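Local structure of type II restriction enzyme ngomi (Neisseria gonorrhoeae, 1FIU) at residues Arg27-Asn32 with Arg39-Ala44; Val143-Ile148 with Ala168-Gly173; Asn197-Gly202 with Thr235-Cys240. The protein recognises the double-stranded DNA sequence 5'-GCCGGC-3' and cleaves it after the first G as a magnesium-dependent homotetrameric restriction endonuclease. All blocks are in the same frame, centred on the assembly; numbering follows the deposited sequence.

Contact 1: Arg27-Asn32 with Arg39-Ala44; sequences RGVVSN and RSFNIA
The methyl of A44, on helix 38-50, points at the loop segment 27-32 and packs against V30, CB to CB at 4.0 Å; F41, one helical turn earlier, meets the start of the same loop. With V30 CG1 anti to the backbone N (chi1 175°), both valine methyls lie beside the A44 carbonyl oxygen, CG1 being 3.8 Å from A44 O. Beside V30, the amide oxygen of N32 also reaches the alanine methyl, OD1 to A44 CB 3.6 Å. Between the two segments the polar links run through two waters. One molecule donates to N32 OD1 and to A44 O, at 2.9 Å from each; N32 ND2 turns instead to the carbonyl of A221. A second water accepts from V30 N and donates to F41 O, and it also sits over one face of the F41 ring, displaced toward the rim. The loop that follows helix 4-18 thus packs along the first turns of helix 38-50, at the periphery of this PDDEXK-clan nuclease and away from the magnesium site, its nearest atom about 4 Å from the bound DNA. Further toward the start of the loop, F41 does the touching. Its CG is anti to the backbone N (chi1 178°), which carries the ring out to the G28-V29 backbone; CE1 and CZ approach G28 O obliquely, CZ at 3.4 Å. That carbonyl accepts a hydrogen bond from K45 NZ, on the same helix. V29 crosses the phenylalanine at about a right angle and sets its CG2 methyl 4.0 Å from F41 CE1.

Contact 2: Val143-Ile148 with Ala168-Gly173; sequences VTRNLI and ASLRAG
I148 N donates to L170 O over 2.9 Å in an almost straight bond, 176° at the hydrogen, and the return bond, from A172 N to I148 O at 3.3 Å, is weak. Together they make a single beta bridge between I148 and R171, joining the chain that runs on from strand 141-145 to a type I turn, A168-R171, in the loop before strand 179-187. A water donates to I148 O as well, so this carbonyl has two partners. The R171 side chain leaves the bridge, and its guanidinium forms a salt bridge with D150.

Around the backbone pair, L147 packs against the turn and the residue after it: its CD2 methyl lies 3.3 Å from S169 O, while its CB meets A172 CB at 3.8 Å. I148 CG1, set between its backbone N and carbonyl carbon (chi1 71°), lies 3.5 Å from L170 O and only brushes L170 CB. R145 extends fully from the strand, and its guanidinium hydrogen-bonds through NH1 to the carbonyl oxygens of A285 and V286 of the second subunit. L282 of that subunit packs on L170, whose CD2 methyl lies over one face of the R145 guanidinium, 3.8 Å above the plane and offset toward the rim.

Contact 3: Asn197-Gly202 with Thr235-Cys240; sequences NARSEG and TGEIDC. With nucleotides of chain D.
R199 and E237 form a buried salt bridge in which guanidinium and carboxylate stand nearly perpendicular, their planes 81° apart. A single bond makes the link: R199 NH1 gives a hydrogen to E237 OE1 at 2.9 Å, and the oxygen lies in the guanidinium plane, at its edge. The arginine chain is extended from CG to NE, whereas the glutamate is bent at chi2 (95°); this folds the carboxylate back beside the arginine, bringing OE1 also to 3.6 Å from R199 CD. Q196 takes the arginine NE, the carbonyls of S230 and L233 take NH2, and E237 OE2 pairs with R207 of the third subunit.

One turn along the helix, G202 allows the loop to come close, its CA 4.0 Å from E237 O. I238 reaches back to the helix with its CD1 methyl, 3.3 Å from A198 O and 4.1 Å from A198 CB, and the two side chains share V218 and I231 as neighbours. These contacts join the start of helix 197-208 to the loop that leads into strand 240-243 of the PDDEXK-clan sheet, with the A198 side chain about 7 Å from a bound magnesium ion. At the start of this helix N197 ND2 donates to the DNA phosphate, 2.9 Å from OP1 of DC1 of chain D, while its OD1 accepts from K187 NZ. The helix that touches the cleaved strand is therefore tied by charge to its own chain and, through E237, to the third subunit, with the carboxylate probably kept ionised by its two arginines.

Overall arrangement
The three contacts follow one another along the chain and do not touch. Contact 3 lies nearest the chain centre, and all its touching residues are buried; contacts 1 and 2 lie on opposite sides of that centre, their own centres about 45 Å apart. Contact 1 is partly buried, with no other protein chain on its segments, and joins loop and helix by apolar packing and bridging waters. Contact 2 combines a backbone bridge with apolar packing; contact 3 relies on side-chain charge. Contacts 2 and 3 both involve segments at sheet strands, 141-145 and 240-243, and both meet the second subunit; contact 3 also meets the third, and its segment 197-202 reaches the DNA phosphate through N197.

Contact 1: Arg27-Asn32 with Arg39-Ala44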
loop_
_atom_site.group_PDB
_atom_site.type_symbol
_atom_site.label_atom_id
_atom_site.label_comp_id
_atom_site.label_asym_id
_atom_site.label_seq_id
_atom_site.Cartn_x
_atom_site.Cartn_y
_atom_site.Cartn_z
ATOM N N ARG I 27 -21.895 -40.626 2.925
ATOM C CA ARG I 27 -23.075 -39.835 3.289
ATOM C C ARG I 27 -23.399 -38.898 2.116
ATOM O O ARG I 27 -24.227 -37.993 2.218
ATOM C CB ARG I 27 -22.832 -39.029 4.565
ATOM C CG ARG I 27 -22.660 -39.905 5.772
ATOM C CD ARG I 27 -22.489 -39.108 7.060
ATOM N NE ARG I 27 -22.101 -40.024 8.128
ATOM C CZ ARG I 27 -22.951 -40.764 8.838
ATOM N NH1 ARG I 27 -24.265 -40.687 8.619
ATOM N NH2 ARG I 27 -22.481 -41.625 9.729
ATOM N N GLY I 28 -22.719 -39.125 0.998
ATOM C CA GLY I 28 -22.972 -38.349 -0.198
ATOM C C GLY I 28 -22.293 -36.995 -0.324
ATOM O O GLY I 28 -22.558 -36.265 -1.281
ATOM N N VAL I 29 -21.413 -36.659 0.615
ATOM C CA VAL I 29 -20.724 -35.360 0.576
ATOM C C VAL I 29 -19.437 -35.418 -0.249
ATOM O O VAL I 29 -18.560 -36.245 0.025
ATOM C CB VAL I 29 -20.316 -34.887 1.987
ATOM C CG1 VAL I 29 -19.770 -33.460 1.904
ATOM C CG2 VAL I 29 -21.516 -34.953 2.958
ATOM N N VAL I 30 -19.325 -34.550 -1.252
ATOM C CA VAL I 30 -18.121 -34.513 -2.084
ATOM C C VAL I 30 -17.033 -33.803 -1.274
ATOM O O VAL I 30 -17.311 -32.858 -0.530
ATOM C CB VAL I 30 -18.428 -33.838 -3.429
ATOM C CG1 VAL I 30 -17.152 -33.670 -4.264
ATOM C CG2 VAL I 30 -19.417 -34.728 -4.182
ATOM N N SER I 31 -15.798 -34.281 -1.407
ATOM C CA SER I 31 -14.684 -33.807 -0.598
ATOM C C SER I 31 -14.233 -32.354 -0.655
ATOM O O SER I 31 -13.399 -31.952 0.157
ATOM C CB SER I 31 -13.472 -34.709 -0.806
ATOM O OG SER I 31 -13.081 -34.656 -2.152
ATOM N N ASN I 32 -14.742 -31.569 -1.601
ATOM C CA ASN I 32 -14.374 -30.154 -1.587
ATOM C C ASN I 32 -15.601 -29.328 -1.176
ATOM O O ASN I 32 -15.583 -28.096 -1.215
ATOM C CB ASN I 32 -13.795 -29.688 -2.945
ATOM C CG ASN I 32 -14.759 -29.839 -4.078
ATOM O OD1 ASN I 32 -15.626 -30.720 -4.060
ATOM N ND2 ASN I 32 -14.621 -28.989 -5.094
ATOM N N ARG I 39 -26.167 -25.271 -1.043
ATOM C CA ARG I 39 -25.624 -24.925 -2.342
ATOM C C ARG I 39 -24.203 -25.473 -2.535
ATOM O O ARG I 39 -23.878 -25.950 -3.622
ATOM C CB ARG I 39 -25.697 -23.406 -2.559
ATOM C CG ARG I 39 -27.154 -22.882 -2.653
ATOM C CD ARG I 39 -27.202 -21.411 -3.040
ATOM N NE ARG I 39 -28.569 -20.918 -3.206
ATOM C CZ ARG I 39 -29.412 -20.682 -2.203
ATOM N NH1 ARG I 39 -29.037 -20.889 -0.943
ATOM N NH2 ARG I 39 -30.634 -20.226 -2.461
ATOM N N SER I 40 -23.362 -25.412 -1.502
ATOM C CA SER I 40 -22.005 -25.961 -1.634
ATOM C C SER I 40 -22.083 -27.459 -1.943
ATOM O O SER I 40 -21.426 -27.959 -2.860
ATOM C CB SER I 40 -21.203 -25.748 -0.345
ATOM O OG SER I 40 -19.865 -26.247 -0.468
ATOM N N PHE I 41 -22.897 -28.165 -1.158
ATOM C CA PHE I 41 -23.116 -29.601 -1.328
ATOM C C PHE I 41 -23.542 -29.938 -2.754
ATOM O O PHE I 41 -22.952 -30.808 -3.393
ATOM C CB PHE I 41 -24.213 -30.062 -0.347
ATOM C CG PHE I 41 -24.559 -31.523 -0.461
ATOM C CD1 PHE I 41 -24.006 -32.448 0.420
ATOM C CD2 PHE I 41 -25.437 -31.969 -1.451
ATOM C CE1 PHE I 41 -24.322 -33.807 0.320
ATOM C CE2 PHE I 41 -25.755 -33.330 -1.564
ATOM C CZ PHE I 41 -25.196 -34.243 -0.672
ATOM N N ASN I 42 -24.571 -29.251 -3.252
ATOM C CA ASN I 42 -25.065 -29.514 -4.601
ATOM C C ASN I 42 -24.138 -29.093 -5.731
ATOM O O ASN I 42 -24.051 -29.779 -6.760
ATOM C CB ASN I 42 -26.440 -28.873 -4.813
ATOM C CG ASN I 42 -27.500 -29.516 -3.958
ATOM O OD1 ASN I 42 -27.514 -30.736 -3.803
ATOM N ND2 ASN I 42 -28.392 -28.710 -3.398
ATOM N N ILE I 43 -23.460 -27.961 -5.563
ATOM C CA ILE I 43 -22.540 -27.508 -6.598
ATOM C C ILE I 43 -21.379 -28.503 -6.704
ATOM O O ILE I 43 -21.038 -28.947 -7.792
ATOM C CB ILE I 43 -21.987 -26.078 -6.301
ATOM C CG1 ILE I 43 -23.112 -25.040 -6.435
ATOM C CG2 ILE I 43 -20.874 -25.730 -7.296
ATOM C CD1 ILE I 43 -22.703 -23.670 -5.920
ATOM N N ALA I 44 -20.794 -28.868 -5.572
ATOM C CA ALA I 44 -19.673 -29.806 -5.574
ATOM C C ALA I 44 -20.040 -31.167 -6.179
ATOM O O ALA I 44 -19.244 -31.788 -6.885
ATOM C CB ALA I 44 -19.168 -29.991 -4.188
HETATM O O HOH W 1 -21.624 -32.949 -2.047
HETATM O O HOH W 2 -16.533 -30.801 -6.766
#

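Contact 2: Val143-Ile148 with Ala168-Gly173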
loop_
_atom_site.group_PDB
_atom_site.type_symbol
_atom_site.label_atom_id
_atom_site.label_comp_id
_atom_site.label_asym_id
_atom_site.label_seq_id
_atom_site.Cartn_x
_atom_site.Cartn_y
_atom_site.Cartn_z
ATOM N N VAL I 143 7.516 -20.607 -9.856
ATOM C CA VAL I 143 8.076 -20.841 -11.187
ATOM C C VAL I 143 9.274 -19.899 -11.218
ATOM O O VAL I 143 9.160 -18.748 -10.826
ATOM C CB VAL I 143 7.127 -20.456 -12.337
ATOM C CG1 VAL I 143 7.775 -20.794 -13.697
ATOM C CG2 VAL I 143 5.813 -21.222 -12.192
ATOM N N THR I 144 10.434 -20.409 -11.642
ATOM C CA THR I 144 11.644 -19.591 -11.698
ATOM C C THR I 144 12.302 -19.694 -13.066
ATOM O O THR I 144 12.064 -20.658 -13.808
ATOM C CB THR I 144 12.654 -20.031 -10.613
ATOM O OG1 THR I 144 13.026 -21.396 -10.834
ATOM C CG2 THR I 144 12.011 -19.933 -9.221
ATOM N N ARG I 145 13.118 -18.690 -13.398
ATOM C CA ARG I 145 13.838 -18.649 -14.679
ATOM C C ARG I 145 15.333 -18.603 -14.388
ATOM O O ARG I 145 15.798 -17.725 -13.676
ATOM C CB ARG I 145 13.477 -17.391 -15.488
ATOM C CG ARG I 145 13.961 -17.471 -16.942
ATOM C CD ARG I 145 13.671 -16.220 -17.726
ATOM N NE ARG I 145 14.167 -16.339 -19.096
ATOM C CZ ARG I 145 13.910 -15.467 -20.064
ATOM N NH1 ARG I 145 13.154 -14.400 -19.814
ATOM N NH2 ARG I 145 14.402 -15.660 -21.291
ATOM N N ASN I 146 16.075 -19.557 -14.944
ATOM C CA ASN I 146 17.517 -19.575 -14.785
ATOM C C ASN I 146 18.125 -18.516 -15.692
ATOM O O ASN I 146 17.538 -18.129 -16.699
ATOM C CB ASN I 146 18.057 -20.958 -15.150
ATOM C CG ASN I 146 17.809 -21.979 -14.059
ATOM O OD1 ASN I 146 17.785 -23.189 -14.317
ATOM N ND2 ASN I 146 17.644 -21.504 -12.825
ATOM N N LEU I 147 19.312 -18.048 -15.329
ATOM C CA LEU I 147 19.970 -17.000 -16.096
ATOM C C LEU I 147 20.534 -17.514 -17.406
ATOM O O LEU I 147 20.632 -18.722 -17.613
ATOM C CB LEU I 147 21.034 -16.356 -15.228
ATOM C CG LEU I 147 20.477 -15.915 -13.868
ATOM C CD1 LEU I 147 21.560 -15.184 -13.110
ATOM C CD2 LEU I 147 19.251 -14.984 -14.036
ATOM N N ILE I 148 20.900 -16.595 -18.292
ATOM C CA ILE I 148 21.368 -16.983 -19.604
ATOM C C ILE I 148 22.777 -16.542 -19.961
ATOM O O ILE I 148 23.294 -15.530 -19.461
ATOM C CB ILE I 148 20.397 -16.484 -20.666
ATOM C CG1 ILE I 148 20.497 -14.966 -20.804
ATOM C CG2 ILE I 148 18.978 -16.884 -20.264
ATOM C CD1 ILE I 148 19.555 -14.352 -21.831
ATOM N N ALA I 168 22.391 -6.269 -16.040
ATOM C CA ALA I 168 21.152 -6.881 -16.552
ATOM C C ALA I 168 20.829 -8.138 -15.750
ATOM O O ALA I 168 21.659 -9.038 -15.597
ATOM C CB ALA I 168 21.297 -7.234 -18.025
ATOM N N SER I 169 19.606 -8.209 -15.253
ATOM C CA SER I 169 19.191 -9.339 -14.444
ATOM C C SER I 169 19.369 -10.723 -15.068
ATOM O O SER I 169 19.673 -11.683 -14.359
ATOM C CB SER I 169 17.720 -9.176 -14.052
ATOM O OG SER I 169 17.573 -8.012 -13.246
ATOM N N LEU I 170 19.174 -10.825 -16.377
ATOM C CA LEU I 170 19.274 -12.131 -17.025
ATOM C C LEU I 170 20.668 -12.648 -17.192
ATOM O O LEU I 170 20.834 -13.831 -17.500
ATOM C CB LEU I 170 18.645 -12.098 -18.405
ATOM C CG LEU I 170 17.126 -12.078 -18.386
ATOM C CD1 LEU I 170 16.589 -11.723 -19.777
ATOM C CD2 LEU I 170 16.632 -13.484 -17.975
ATOM N N ARG I 171 21.673 -11.800 -16.993
ATOM C CA ARG I 171 23.024 -12.296 -17.232
ATOM C C ARG I 171 23.604 -13.107 -16.107
ATOM O O ARG I 171 23.610 -12.699 -14.957
ATOM C CB ARG I 171 23.939 -11.135 -17.639
ATOM C CG ARG I 171 23.496 -10.597 -18.985
ATOM C CD ARG I 171 24.338 -9.437 -19.467
ATOM N NE ARG I 171 25.621 -9.903 -20.003
ATOM C CZ ARG I 171 26.552 -9.076 -20.456
ATOM N NH1 ARG I 171 26.322 -7.767 -20.416
ATOM N NH2 ARG I 171 27.684 -9.551 -20.964
ATOM N N ALA I 172 24.050 -14.302 -16.479
ATOM C CA ALA I 172 24.627 -15.251 -15.544
ATOM C C ALA I 172 26.009 -14.791 -15.069
ATOM O O ALA I 172 26.762 -14.172 -15.826
ATOM C CB ALA I 172 24.725 -16.621 -16.218
ATOM N N GLY I 173 26.323 -15.068 -13.806
ATOM C CA GLY I 173 27.630 -14.709 -13.277
ATOM C C GLY I 173 27.881 -13.462 -12.435
ATOM O O GLY I 173 28.883 -13.427 -11.712
HETATM O O HOH W 3 25.278 -13.808 -19.318
#

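Contact 3: Asn197-Gly202 with Thr235-Cys240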
loop_
_atom_site.group_PDB
_atom_site.type_symbol
_atom_site.label_atom_id
_atom_site.label_comp_id
_atom_site.label_asym_id
_atom_site.label_seq_id
_atom_site.Cartn_x
_atom_site.Cartn_y
_atom_site.Cartn_z
ATOM N N ASN I 197 -4.676 -14.732 3.696
ATOM C CA ASN I 197 -3.213 -14.809 3.708
ATOM C C ASN I 197 -2.659 -14.718 2.273
ATOM O O ASN I 197 -1.490 -14.366 2.100
ATOM C CB ASN I 197 -2.671 -16.050 4.447
ATOM C CG ASN I 197 -3.020 -17.399 3.782
ATOM O OD1 ASN I 197 -3.952 -17.405 2.848
ATOM N ND2 ASN I 197 -2.434 -18.452 4.160
ATOM N N ALA I 198 -3.494 -14.964 1.244
ATOM C CA ALA I 198 -3.035 -14.824 -0.153
ATOM C C ALA I 198 -2.806 -13.328 -0.423
ATOM O O ALA I 198 -1.903 -12.947 -1.173
ATOM C CB ALA I 198 -4.082 -15.393 -1.129
ATOM N N ARG I 199 -3.621 -12.480 0.198
ATOM C CA ARG I 199 -3.457 -11.053 0.025
ATOM C C ARG I 199 -2.233 -10.516 0.755
ATOM O O ARG I 199 -1.503 -9.665 0.211
ATOM C CB ARG I 199 -4.707 -10.276 0.504
ATOM C CG ARG I 199 -5.957 -10.497 -0.349
ATOM C CD ARG I 199 -7.116 -9.580 0.089
ATOM N NE ARG I 199 -8.430 -10.012 -0.412
ATOM C CZ ARG I 199 -8.988 -9.648 -1.559
ATOM N NH1 ARG I 199 -8.364 -8.819 -2.395
ATOM N NH2 ARG I 199 -10.203 -10.095 -1.866
ATOM N N SER I 200 -1.988 -10.977 1.984
ATOM C CA SER I 200 -0.840 -10.468 2.705
ATOM C C SER I 200 0.457 -10.952 2.065
ATOM O O SER I 200 1.437 -10.187 1.984
ATOM C CB SER I 200 -0.920 -10.845 4.189
ATOM O OG SER I 200 -1.019 -12.242 4.344
ATOM N N GLU I 201 0.458 -12.188 1.564
ATOM C CA GLU I 201 1.662 -12.694 0.907
ATOM C C GLU I 201 1.882 -11.912 -0.390
ATOM O O GLU I 201 3.019 -11.546 -0.710
ATOM C CB GLU I 201 1.543 -14.216 0.694
ATOM C CG GLU I 201 1.852 -14.949 2.018
ATOM C CD GLU I 201 1.660 -16.474 1.983
ATOM O OE1 GLU I 201 2.134 -17.121 1.018
ATOM O OE2 GLU I 201 1.053 -17.018 2.942
ATOM N N GLY I 202 0.810 -11.623 -1.123
ATOM C CA GLY I 202 0.948 -10.841 -2.347
ATOM C C GLY I 202 1.493 -9.451 -2.052
ATOM O O GLY I 202 2.354 -8.958 -2.787
ATOM N N THR I 235 -8.571 -5.568 -6.410
ATOM C CA THR I 235 -7.293 -5.598 -7.125
ATOM C C THR I 235 -6.185 -5.038 -6.258
ATOM O O THR I 235 -6.440 -4.370 -5.252
ATOM C CB THR I 235 -7.348 -4.737 -8.422
ATOM O OG1 THR I 235 -7.717 -3.395 -8.092
ATOM C CG2 THR I 235 -8.359 -5.307 -9.405
ATOM N N GLY I 236 -4.943 -5.324 -6.656
ATOM C CA GLY I 236 -3.785 -4.801 -5.945
ATOM C C GLY I 236 -2.840 -5.819 -5.325
ATOM O O GLY I 236 -1.633 -5.560 -5.172
ATOM N N GLU I 237 -3.386 -6.961 -4.944
ATOM C CA GLU I 237 -2.576 -8.024 -4.321
ATOM C C GLU I 237 -2.438 -9.261 -5.200
ATOM O O GLU I 237 -1.332 -9.771 -5.400
ATOM C CB GLU I 237 -3.215 -8.476 -3.007
ATOM C CG GLU I 237 -3.463 -7.399 -1.961
ATOM C CD GLU I 237 -4.871 -6.804 -1.983
ATOM O OE1 GLU I 237 -5.850 -7.428 -2.478
ATOM O OE2 GLU I 237 -4.997 -5.683 -1.471
ATOM N N ILE I 238 -3.574 -9.718 -5.718
ATOM C CA ILE I 238 -3.703 -10.914 -6.531
ATOM C C ILE I 238 -3.964 -10.575 -7.994
ATOM O O ILE I 238 -4.923 -9.840 -8.323
ATOM C CB ILE I 238 -4.884 -11.776 -5.975
ATOM C CG1 ILE I 238 -4.659 -12.063 -4.487
ATOM C CG2 ILE I 238 -5.061 -13.056 -6.777
ATOM C CD1 ILE I 238 -3.368 -12.702 -4.149
ATOM N N ASP I 239 -3.135 -11.112 -8.888
ATOM C CA ASP I 239 -3.315 -10.838 -10.317
ATOM C C ASP I 239 -4.639 -11.386 -10.850
ATOM O O ASP I 239 -5.357 -10.697 -11.581
ATOM C CB ASP I 239 -2.200 -11.473 -11.162
ATOM C CG ASP I 239 -0.811 -10.909 -10.857
ATOM O OD1 ASP I 239 -0.684 -9.970 -10.060
ATOM O OD2 ASP I 239 0.147 -11.442 -11.435
ATOM N N CYS I 240 -4.915 -12.646 -10.521
ATOM C CA CYS I 240 -6.117 -13.340 -10.982
ATOM C C CYS I 240 -6.246 -14.661 -10.218
ATOM O O CYS I 240 -5.256 -15.183 -9.704
ATOM C CB CYS I 240 -5.997 -13.631 -12.480
ATOM S SG CYS I 240 -7.603 -14.136 -13.259
ATOM O OP3 DC D 1 -0.272 -21.657 4.192
ATOM P P DC D 1 -1.405 -22.130 3.313
ATOM O OP1 DC D 1 -2.671 -21.301 3.450
ATOM O OP2 DC D 1 -0.994 -22.373 1.880
ATOM O "O5'" DC D 1 -1.826 -23.602 3.873
ATOM C "C5'" DC D 1 -1.249 -24.783 3.314
ATOM C "C4'" DC D 1 -2.046 -25.996 3.724
ATOM O "O4'" DC D 1 -1.782 -26.254 5.130
ATOM C "C3'" DC D 1 -3.556 -25.813 3.630
ATOM O "O3'" DC D 1 -4.065 -26.306 2.414
ATOM C "C2'" DC D 1 -4.112 -26.599 4.812
ATOM C "C1'" DC D 1 -2.962 -26.737 5.786
ATOM N N1 DC D 1 -3.201 -25.871 6.967
ATOM C C2 DC D 1 -3.818 -26.421 8.083
ATOM O O2 DC D 1 -4.193 -27.593 8.028
ATOM N N3 DC D 1 -3.997 -25.655 9.198
ATOM C C4 DC D 1 -3.604 -24.379 9.200
ATOM N N4 DC D 1 -3.793 -23.664 10.317
ATOM C C5 DC D 1 -2.993 -23.778 8.056
ATOM C C6 DC D 1 -2.817 -24.554 6.970
#